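Local coordinates for capsid protein (Bocavirus gorilla/GBoV1/2009, PDB 7LNK) that assembles in sixty copies into the T=1 icosahedral shell of a parvovirus, the coat that in this family encloses a single-stranded DNA genome, at residues L325-T330 with T494-C499; A168-T173 with A183-M188; F89-M94 with H385-K390. All coordinates share one frame; numbering follows the deposited sequence.

Interaction 1 (L325-T330 with T494-C499)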
loop_
_atom_site.group_PDB
_atom_site.type_symbol
_atom_site.label_atom_id
_atom_site.label_comp_id
_atom_site.label_asym_id
_atom_site.label_seq_id
_atom_site.Cartn_x
_atom_site.Cartn_y
_atom_site.Cartn_z
ATOM N N LEU A 325 13.067 103.668 -48.813
ATOM C CA LEU A 325 11.908 103.369 -47.991
ATOM C C LEU A 325 11.682 104.516 -47.017
ATOM O O LEU A 325 12.628 105.003 -46.396
ATOM C CB LEU A 325 12.134 102.065 -47.234
ATOM C CG LEU A 325 10.990 101.409 -46.474
ATOM C CD1 LEU A 325 9.686 101.684 -47.168
ATOM C CD2 LEU A 325 11.231 99.927 -46.414
ATOM N N GLN A 326 10.438 104.966 -46.898
ATOM C CA GLN A 326 10.149 106.097 -46.035
ATOM C C GLN A 326 8.735 105.963 -45.494
ATOM O O GLN A 326 7.839 105.514 -46.207
ATOM C CB GLN A 326 10.326 107.400 -46.809
ATOM C CG GLN A 326 10.288 108.642 -45.987
ATOM C CD GLN A 326 10.644 109.845 -46.808
ATOM O OE1 GLN A 326 10.975 109.727 -47.981
ATOM N NE2 GLN A 326 10.605 111.012 -46.194
ATOM N N TRP A 327 8.537 106.356 -44.238
ATOM C CA TRP A 327 7.228 106.252 -43.615
ATOM C C TRP A 327 7.092 107.334 -42.558
ATOM O O TRP A 327 8.085 107.831 -42.028
ATOM C CB TRP A 327 7.004 104.872 -42.989
ATOM C CG TRP A 327 7.943 104.522 -41.877
ATOM C CD1 TRP A 327 7.740 104.717 -40.549
ATOM C CD2 TRP A 327 9.228 103.910 -41.999
ATOM N NE1 TRP A 327 8.814 104.268 -39.833
ATOM C CE2 TRP A 327 9.743 103.766 -40.702
ATOM C CE3 TRP A 327 9.991 103.470 -43.079
ATOM C CZ2 TRP A 327 10.984 103.202 -40.455
ATOM C CZ3 TRP A 327 11.215 102.914 -42.835
ATOM C CH2 TRP A 327 11.703 102.783 -41.533
ATOM N N TYR A 328 5.849 107.706 -42.259
ATOM C CA TYR A 328 5.570 108.583 -41.131
ATOM C C TYR A 328 5.376 107.761 -39.871
ATOM O O TYR A 328 4.808 106.669 -39.906
ATOM C CB TYR A 328 4.341 109.464 -41.333
ATOM C CG TYR A 328 4.468 110.491 -42.414
ATOM C CD1 TYR A 328 5.210 111.635 -42.208
ATOM C CD2 TYR A 328 3.746 110.386 -43.585
ATOM C CE1 TYR A 328 5.312 112.590 -43.167
ATOM C CE2 TYR A 328 3.832 111.349 -44.550
ATOM C CZ TYR A 328 4.618 112.448 -44.335
ATOM O OH TYR A 328 4.716 113.419 -45.292
ATOM N N GLN A 329 5.858 108.298 -38.757
ATOM C CA GLN A 329 5.885 107.520 -37.530
ATOM C C GLN A 329 4.534 107.531 -36.820
ATOM O O GLN A 329 4.199 106.583 -36.103
ATOM C CB GLN A 329 7.001 108.038 -36.631
ATOM C CG GLN A 329 7.288 107.149 -35.470
ATOM C CD GLN A 329 7.773 105.790 -35.896
ATOM O OE1 GLN A 329 8.781 105.669 -36.573
ATOM N NE2 GLN A 329 7.054 104.754 -35.498
ATOM N N THR A 330 3.741 108.578 -37.006
ATOM C CA THR A 330 2.409 108.656 -36.428
ATOM C C THR A 330 1.400 109.006 -37.507
ATOM O O THR A 330 1.764 109.539 -38.559
ATOM C CB THR A 330 2.323 109.696 -35.299
ATOM O OG1 THR A 330 2.623 110.996 -35.809
ATOM C CG2 THR A 330 3.296 109.364 -34.196
ATOM N N THR A 494 13.306 109.604 -34.364
ATOM C CA THR A 494 13.465 110.596 -35.420
ATOM C C THR A 494 14.144 110.011 -36.651
ATOM O O THR A 494 13.816 110.384 -37.781
ATOM C CB THR A 494 14.241 111.796 -34.890
ATOM O OG1 THR A 494 13.496 112.403 -33.834
ATOM C CG2 THR A 494 14.457 112.816 -35.975
ATOM N N THR A 495 15.080 109.091 -36.463
ATOM C CA THR A 495 15.916 108.632 -37.555
ATOM C C THR A 495 15.881 107.113 -37.659
ATOM O O THR A 495 15.415 106.412 -36.760
ATOM C CB THR A 495 17.359 109.117 -37.396
ATOM O OG1 THR A 495 18.079 108.859 -38.604
ATOM C CG2 THR A 495 18.039 108.388 -36.283
ATOM N N PHE A 496 16.376 106.622 -38.794
ATOM C CA PHE A 496 16.237 105.213 -39.142
ATOM C C PHE A 496 17.026 104.319 -38.195
ATOM O O PHE A 496 16.633 103.178 -37.936
ATOM C CB PHE A 496 16.688 105.009 -40.585
ATOM C CG PHE A 496 16.620 103.593 -41.058
ATOM C CD1 PHE A 496 15.427 103.052 -41.480
ATOM C CD2 PHE A 496 17.752 102.813 -41.109
ATOM C CE1 PHE A 496 15.366 101.761 -41.930
ATOM C CE2 PHE A 496 17.691 101.523 -41.554
ATOM C CZ PHE A 496 16.496 100.996 -41.963
ATOM N N ASP A 497 18.147 104.814 -37.671
ATOM C CA ASP A 497 18.945 104.001 -36.763
ATOM C C ASP A 497 18.300 103.906 -35.390
ATOM O O ASP A 497 18.539 102.946 -34.652
ATOM C CB ASP A 497 20.358 104.565 -36.654
ATOM C CG ASP A 497 21.181 104.318 -37.897
ATOM O OD1 ASP A 497 20.791 103.458 -38.709
ATOM O OD2 ASP A 497 22.223 104.983 -38.061
ATOM N N GLN A 498 17.485 104.895 -35.023
ATOM C CA GLN A 498 16.772 104.819 -33.754
ATOM C C GLN A 498 15.678 103.770 -33.801
ATOM O O GLN A 498 15.231 103.291 -32.756
ATOM C CB GLN A 498 16.189 106.179 -33.404
ATOM C CG GLN A 498 17.239 107.211 -33.140
ATOM C CD GLN A 498 16.661 108.569 -32.908
ATOM O OE1 GLN A 498 15.540 108.854 -33.306
ATOM N NE2 GLN A 498 17.442 109.440 -32.305
ATOM N N CYS A 499 15.230 103.414 -34.994
ATOM C CA CYS A 499 14.318 102.300 -35.179
ATOM C C CYS A 499 15.013 100.958 -35.045
ATOM O O CYS A 499 14.340 99.925 -35.085
ATOM C CB CYS A 499 13.635 102.413 -36.536
ATOM S SG CYS A 499 12.585 103.855 -36.692
#
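W327, on the short strand 326-328 of a two-stranded antiparallel sheet with 339-341, meets F496 and C499 of a turn near the C-terminus of the chain. The side chains of W327 and F496 run across one another at roughly a right angle: W327 CH2 sits 3.7 Å from F496 CD1, at the edge of the phenyl ring and near its plane. With chi1 at 179°, the phenyl points away from the backbone N of F496 and reaches the benzo end of the indole. Nearer the NE1 side, C499 SG comes up to the indole edge, 4.1 Å from W327 CZ2; a thiol, small and polarisable, suits packing against an aromatic edge.

Strand 326-328 belongs to the long insertion between strands 207-223 and 415-420, consistent with the GH loop of the parvovirus jelly roll. R238 of a second subunit also packs on W327. The turn holds its own shape through Q498, whose OE1 accepts from T494 N at 2.6 Å, nearly in line with C=O, and from T495 N at 3.2 Å, well above the carbonyl plane. Its NE2 bonds to G469 O and S471 OG, so a glutamine can serve both as acceptor and as donor.

Interaction 2 (A168-T173 with A183-M188)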
loop_
_atom_site.group_PDB
_atom_site.type_symbol
_atom_site.label_atom_id
_atom_site.label_comp_id
_atom_site.label_asym_id
_atom_site.label_seq_id
_atom_site.Cartn_x
_atom_site.Cartn_y
_atom_site.Cartn_z
ATOM N N ALA A 168 -13.322 97.837 -65.395
ATOM C CA ALA A 168 -14.749 97.634 -65.184
ATOM C C ALA A 168 -15.588 98.889 -65.397
ATOM O O ALA A 168 -16.796 98.858 -65.182
ATOM C CB ALA A 168 -15.004 97.088 -63.786
ATOM N N ASP A 169 -14.984 100.012 -65.764
ATOM C CA ASP A 169 -15.713 101.261 -65.578
ATOM C C ASP A 169 -16.701 101.578 -66.693
ATOM O O ASP A 169 -17.402 102.588 -66.587
ATOM C CB ASP A 169 -14.742 102.429 -65.396
ATOM C CG ASP A 169 -13.813 102.610 -66.561
ATOM O OD1 ASP A 169 -13.806 101.759 -67.473
ATOM O OD2 ASP A 169 -13.093 103.626 -66.573
ATOM N N LEU A 170 -16.794 100.752 -67.735
ATOM C CA LEU A 170 -17.791 100.937 -68.791
ATOM C C LEU A 170 -17.714 102.328 -69.403
ATOM O O LEU A 170 -18.712 103.036 -69.542
ATOM C CB LEU A 170 -19.199 100.636 -68.280
ATOM C CG LEU A 170 -19.642 99.175 -68.143
ATOM C CD1 LEU A 170 -18.578 98.200 -67.694
ATOM C CD2 LEU A 170 -20.916 99.067 -67.324
ATOM N N ASP A 171 -16.508 102.708 -69.792
ATOM C CA ASP A 171 -16.268 103.962 -70.474
ATOM C C ASP A 171 -15.871 103.678 -71.913
ATOM O O ASP A 171 -15.335 102.615 -72.232
ATOM C CB ASP A 171 -15.193 104.783 -69.754
ATOM C CG ASP A 171 -13.877 104.048 -69.624
ATOM O OD1 ASP A 171 -13.798 102.861 -69.986
ATOM O OD2 ASP A 171 -12.907 104.666 -69.143
ATOM N N GLY A 172 -16.195 104.611 -72.796
ATOM C CA GLY A 172 -15.809 104.463 -74.181
ATOM C C GLY A 172 -16.803 105.072 -75.142
ATOM O O GLY A 172 -17.751 105.742 -74.726
ATOM N N THR A 173 -16.602 104.833 -76.436
ATOM C CA THR A 173 -17.545 105.335 -77.427
ATOM C C THR A 173 -18.859 104.572 -77.362
ATOM O O THR A 173 -19.938 105.176 -77.337
ATOM C CB THR A 173 -16.940 105.239 -78.825
ATOM O OG1 THR A 173 -15.752 106.036 -78.886
ATOM C CG2 THR A 173 -17.929 105.736 -79.864
ATOM N N ALA A 183 -17.852 91.973 -69.549
ATOM C CA ALA A 183 -17.557 90.614 -69.121
ATOM C C ALA A 183 -16.757 90.610 -67.830
ATOM O O ALA A 183 -16.822 89.660 -67.046
ATOM C CB ALA A 183 -16.804 89.874 -70.223
ATOM N N ILE A 184 -15.991 91.669 -67.590
ATOM C CA ILE A 184 -15.208 91.737 -66.364
ATOM C C ILE A 184 -16.084 92.154 -65.189
ATOM O O ILE A 184 -15.831 91.759 -64.048
ATOM C CB ILE A 184 -13.994 92.660 -66.562
ATOM C CG1 ILE A 184 -13.058 92.055 -67.597
ATOM C CG2 ILE A 184 -13.199 92.800 -65.298
ATOM C CD1 ILE A 184 -11.950 92.971 -68.014
ATOM N N LEU A 185 -17.140 92.938 -65.436
ATOM C CA LEU A 185 -18.126 93.147 -64.377
ATOM C C LEU A 185 -19.023 91.942 -64.181
ATOM O O LEU A 185 -19.302 91.561 -63.042
ATOM C CB LEU A 185 -19.004 94.368 -64.618
ATOM C CG LEU A 185 -18.488 95.761 -64.349
ATOM C CD1 LEU A 185 -19.566 96.710 -64.734
ATOM C CD2 LEU A 185 -18.229 95.867 -62.870
ATOM N N TYR A 186 -19.521 91.352 -65.270
ATOM C CA TYR A 186 -20.457 90.245 -65.122
ATOM C C TYR A 186 -19.911 89.195 -64.177
ATOM O O TYR A 186 -20.669 88.559 -63.442
ATOM C CB TYR A 186 -20.799 89.620 -66.470
ATOM C CG TYR A 186 -21.602 90.513 -67.368
ATOM C CD1 TYR A 186 -22.558 91.361 -66.847
ATOM C CD2 TYR A 186 -21.460 90.457 -68.739
ATOM C CE1 TYR A 186 -23.304 92.165 -67.657
ATOM C CE2 TYR A 186 -22.209 91.256 -69.559
ATOM C CZ TYR A 186 -23.133 92.107 -69.010
ATOM O OH TYR A 186 -23.891 92.912 -69.820
ATOM N N GLN A 187 -18.605 88.996 -64.167
ATOM C CA GLN A 187 -17.993 88.377 -63.004
ATOM C C GLN A 187 -17.114 89.381 -62.268
ATOM O O GLN A 187 -15.945 89.591 -62.564
ATOM C CB GLN A 187 -17.213 87.159 -63.467
ATOM C CG GLN A 187 -16.340 87.501 -64.659
ATOM C CD GLN A 187 -15.518 86.356 -65.144
ATOM O OE1 GLN A 187 -15.731 85.217 -64.752
ATOM N NE2 GLN A 187 -14.611 86.636 -66.060
ATOM N N MET A 188 -17.711 89.956 -61.233
ATOM C CA MET A 188 -17.004 90.625 -60.169
ATOM C C MET A 188 -17.391 89.954 -58.872
ATOM O O MET A 188 -18.571 90.011 -58.503
ATOM C CB MET A 188 -17.333 92.109 -60.137
ATOM C CG MET A 188 -16.712 92.842 -58.976
ATOM S SD MET A 188 -16.942 94.620 -59.056
ATOM C CE MET A 188 -18.681 94.774 -58.757
#
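L185 and L170 share the same first torsion, chi1 -78°, which sets each CG anti to its own carbonyl carbon and beside its own N, and from there the two branched ends reach toward each other, tip to tip. L170 has a left-handed backbone (phi 55°) just beyond helix 165-168; this turn of the chain carries its side chain round toward helix 179-186. Its CD1 lies 3.5 Å from L185 CD1.

The two methyls of L185 divide the work. CD2 rests 3.6 Å from A168 CB, while CD1 serves L170 and also comes 3.5 Å from A168 O. A168 suits its place: its single methyl probably lets L185 come right up to the backbone, as the approach to A168 O bears out. The whole lies in the long connection between strands 123-128 and 199-201, consistent with the EF loop of the viral jelly roll. I472 of a third subunit packs on both L170 and L185, and L185 O accepts a hydrogen bond from R460 of a second subunit.

D169 and D171 lie beside the like-charged E166 and E181, where a shifted ionisation is possible. The contact of A168 and L170 with L185 has no hydrogen bond across it and rests on apolar packing, which probably draws on the hydrophobic effect.

Interaction 3 (F89-M94 with H385-K390)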
loop_
_atom_site.group_PDB
_atom_site.type_symbol
_atom_site.label_atom_id
_atom_site.label_comp_id
_atom_site.label_asym_id
_atom_site.label_seq_id
_atom_site.Cartn_x
_atom_site.Cartn_y
_atom_site.Cartn_z
ATOM N N PHE A 89 15.953 85.413 -36.257
ATOM C CA PHE A 89 14.714 85.137 -35.553
ATOM C C PHE A 89 13.591 84.979 -36.560
ATOM O O PHE A 89 13.643 85.529 -37.659
ATOM C CB PHE A 89 14.385 86.249 -34.558
ATOM C CG PHE A 89 14.236 87.594 -35.187
ATOM C CD1 PHE A 89 13.008 88.034 -35.628
ATOM C CD2 PHE A 89 15.328 88.416 -35.351
ATOM C CE1 PHE A 89 12.872 89.263 -36.203
ATOM C CE2 PHE A 89 15.191 89.648 -35.932
ATOM C CZ PHE A 89 13.961 90.069 -36.357
ATOM N N ARG A 90 12.581 84.212 -36.179
ATOM C CA ARG A 90 11.364 84.090 -36.966
ATOM C C ARG A 90 10.202 83.859 -36.021
ATOM O O ARG A 90 10.397 83.392 -34.896
ATOM C CB ARG A 90 11.471 82.956 -37.986
ATOM C CG ARG A 90 11.789 81.642 -37.373
ATOM C CD ARG A 90 11.844 80.591 -38.416
ATOM N NE ARG A 90 12.181 79.307 -37.835
ATOM C CZ ARG A 90 12.367 78.208 -38.545
ATOM N NH1 ARG A 90 12.240 78.248 -39.860
ATOM N NH2 ARG A 90 12.679 77.075 -37.941
ATOM N N PRO A 91 8.985 84.190 -36.438
ATOM C CA PRO A 91 7.817 83.815 -35.648
ATOM C C PRO A 91 7.657 82.307 -35.613
ATOM O O PRO A 91 7.923 81.605 -36.589
ATOM C CB PRO A 91 6.663 84.465 -36.409
ATOM C CG PRO A 91 7.261 85.535 -37.162
ATOM C CD PRO A 91 8.610 85.050 -37.566
ATOM N N LYS A 92 7.202 81.810 -34.470
ATOM C CA LYS A 92 6.976 80.382 -34.293
ATOM C C LYS A 92 5.494 80.079 -34.130
ATOM O O LYS A 92 4.917 79.384 -34.968
ATOM C CB LYS A 92 7.782 79.875 -33.095
ATOM C CG LYS A 92 7.638 78.412 -32.805
ATOM C CD LYS A 92 8.154 77.584 -33.952
ATOM C CE LYS A 92 8.160 76.111 -33.600
ATOM N NZ LYS A 92 8.475 75.267 -34.783
ATOM N N ALA A 93 4.865 80.571 -33.071
ATOM C CA ALA A 93 3.453 80.346 -32.827
ATOM C C ALA A 93 2.819 81.616 -32.286
ATOM O O ALA A 93 3.386 82.296 -31.433
ATOM C CB ALA A 93 3.237 79.202 -31.847
ATOM N N MET A 94 1.637 81.930 -32.799
ATOM C CA MET A 94 0.844 83.057 -32.339
ATOM C C MET A 94 -0.368 82.531 -31.595
ATOM O O MET A 94 -0.949 81.515 -31.978
ATOM C CB MET A 94 0.384 83.932 -33.503
ATOM C CG MET A 94 -0.397 85.150 -33.089
ATOM S SD MET A 94 -0.966 86.152 -34.472
ATOM C CE MET A 94 0.520 87.018 -34.920
ATOM N N HIS A 385 8.347 97.765 -39.083
ATOM C CA HIS A 385 8.118 97.138 -40.365
ATOM C C HIS A 385 6.941 96.199 -40.232
ATOM O O HIS A 385 6.681 95.673 -39.146
ATOM C CB HIS A 385 9.343 96.377 -40.891
ATOM C CG HIS A 385 10.332 97.243 -41.594
ATOM N ND1 HIS A 385 11.191 98.090 -40.937
ATOM C CD2 HIS A 385 10.615 97.366 -42.910
ATOM C CE1 HIS A 385 11.942 98.721 -41.821
ATOM N NE2 HIS A 385 11.614 98.296 -43.024
ATOM N N PRO A 386 6.226 95.956 -41.319
ATOM C CA PRO A 386 5.350 94.789 -41.369
ATOM C C PRO A 386 6.173 93.532 -41.153
ATOM O O PRO A 386 7.290 93.413 -41.657
ATOM C CB PRO A 386 4.779 94.848 -42.783
ATOM C CG PRO A 386 4.859 96.269 -43.134
ATOM C CD PRO A 386 6.087 96.804 -42.507
ATOM N N ILE A 387 5.629 92.598 -40.384
ATOM C CA ILE A 387 6.318 91.330 -40.205
ATOM C C ILE A 387 6.135 90.464 -41.441
ATOM O O ILE A 387 7.095 89.900 -41.974
ATOM C CB ILE A 387 5.809 90.617 -38.944
ATOM C CG1 ILE A 387 6.048 91.473 -37.716
ATOM C CG2 ILE A 387 6.526 89.303 -38.770
ATOM C CD1 ILE A 387 5.354 90.954 -36.508
ATOM N N TRP A 388 4.904 90.371 -41.930
ATOM C CA TRP A 388 4.561 89.495 -43.034
ATOM C C TRP A 388 3.716 90.241 -44.052
ATOM O O TRP A 388 3.222 91.340 -43.800
ATOM C CB TRP A 388 3.794 88.258 -42.565
ATOM C CG TRP A 388 2.530 88.577 -41.845
ATOM C CD1 TRP A 388 1.316 88.819 -42.400
ATOM C CD2 TRP A 388 2.336 88.616 -40.431
ATOM N NE1 TRP A 388 0.388 89.055 -41.428
ATOM C CE2 TRP A 388 0.989 88.930 -40.206
ATOM C CE3 TRP A 388 3.174 88.429 -39.335
ATOM C CZ2 TRP A 388 0.461 89.062 -38.930
ATOM C CZ3 TRP A 388 2.650 88.566 -38.075
ATOM C CH2 TRP A 388 1.308 88.878 -37.879
ATOM N N CYS A 389 3.562 89.625 -45.219
ATOM C CA CYS A 389 2.577 90.046 -46.198
ATOM C C CYS A 389 1.927 88.810 -46.793
ATOM O O CYS A 389 2.405 87.687 -46.629
ATOM C CB CYS A 389 3.183 90.923 -47.296
ATOM S SG CYS A 389 4.569 90.246 -48.189
ATOM N N LYS A 390 0.814 89.027 -47.476
ATOM C CA LYS A 390 0.097 87.947 -48.135
ATOM C C LYS A 390 0.707 87.700 -49.505
ATOM O O LYS A 390 0.807 88.620 -50.321
ATOM C CB LYS A 390 -1.384 88.296 -48.256
ATOM C CG LYS A 390 -2.212 87.254 -48.959
ATOM C CD LYS A 390 -2.152 85.939 -48.243
ATOM C CE LYS A 390 -3.232 85.000 -48.712
ATOM N NZ LYS A 390 -3.093 84.707 -50.155
#
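W388 O accepts a hydrogen bond from N68 ND2, and N68 OD1 takes a weak one from I387 N, so a single asparagine amide holds the backbone from which I387 and W388 reach P91 and M94. Strand 86-108, which carries P91 and M94, runs between 437-453 and 207-223, an order that matches the D strand in the BIDG sheet of the parvovirus jelly roll; segment 385-390 packs against it from the insertion between strands 207-223 and 415-420, probably the GH loop.

A classic beta bulge sets K92 and A93 together against V448. This extra residue shifts the usual alternation, so that P91 and M94, three positions apart, direct their CB toward the insertion. The P91 ring and the I387 side chain pass alongside, pointing opposite ways, with P91 CG 4.2 Å from I387 CG2; a rigid ring and a beta-branched chain, both apolar, suit this looser contact.

M94 is extended through chi1 and chi2, then bends at chi3 (-78°), a turn that flexible methionine makes easily. It crosses W388 at about a right angle, approaching the indole obliquely. The terminal methyl makes the contact: M94 CE lies 3.6 Å from W388 CH2 and 4.1 Å from W388 CZ3.

How the interactions relate
Along the chain the order is 89-94, then both segments of interaction 2, then 325-330, 385-390 and 494-499, so interactions 1 and 3 cross. Interactions 1 and 3 have centres about 20 Å apart and touch through H385: L325 CD2 lies 3.8 Å from H385 NE2. They thus form a continuous region that ties the probable GH insertion to a barrel strand and to the C-terminal part. Interaction 2, which falls between the two segments of interaction 3, stands apart in the probable EF loop, where other subunits meet it; its centre is about 41 Å from that of interaction 1 and 38 Å from that of interaction 3. Interactions 1 and 2, on opposite sides of the chain's centre, both touch a second subunit.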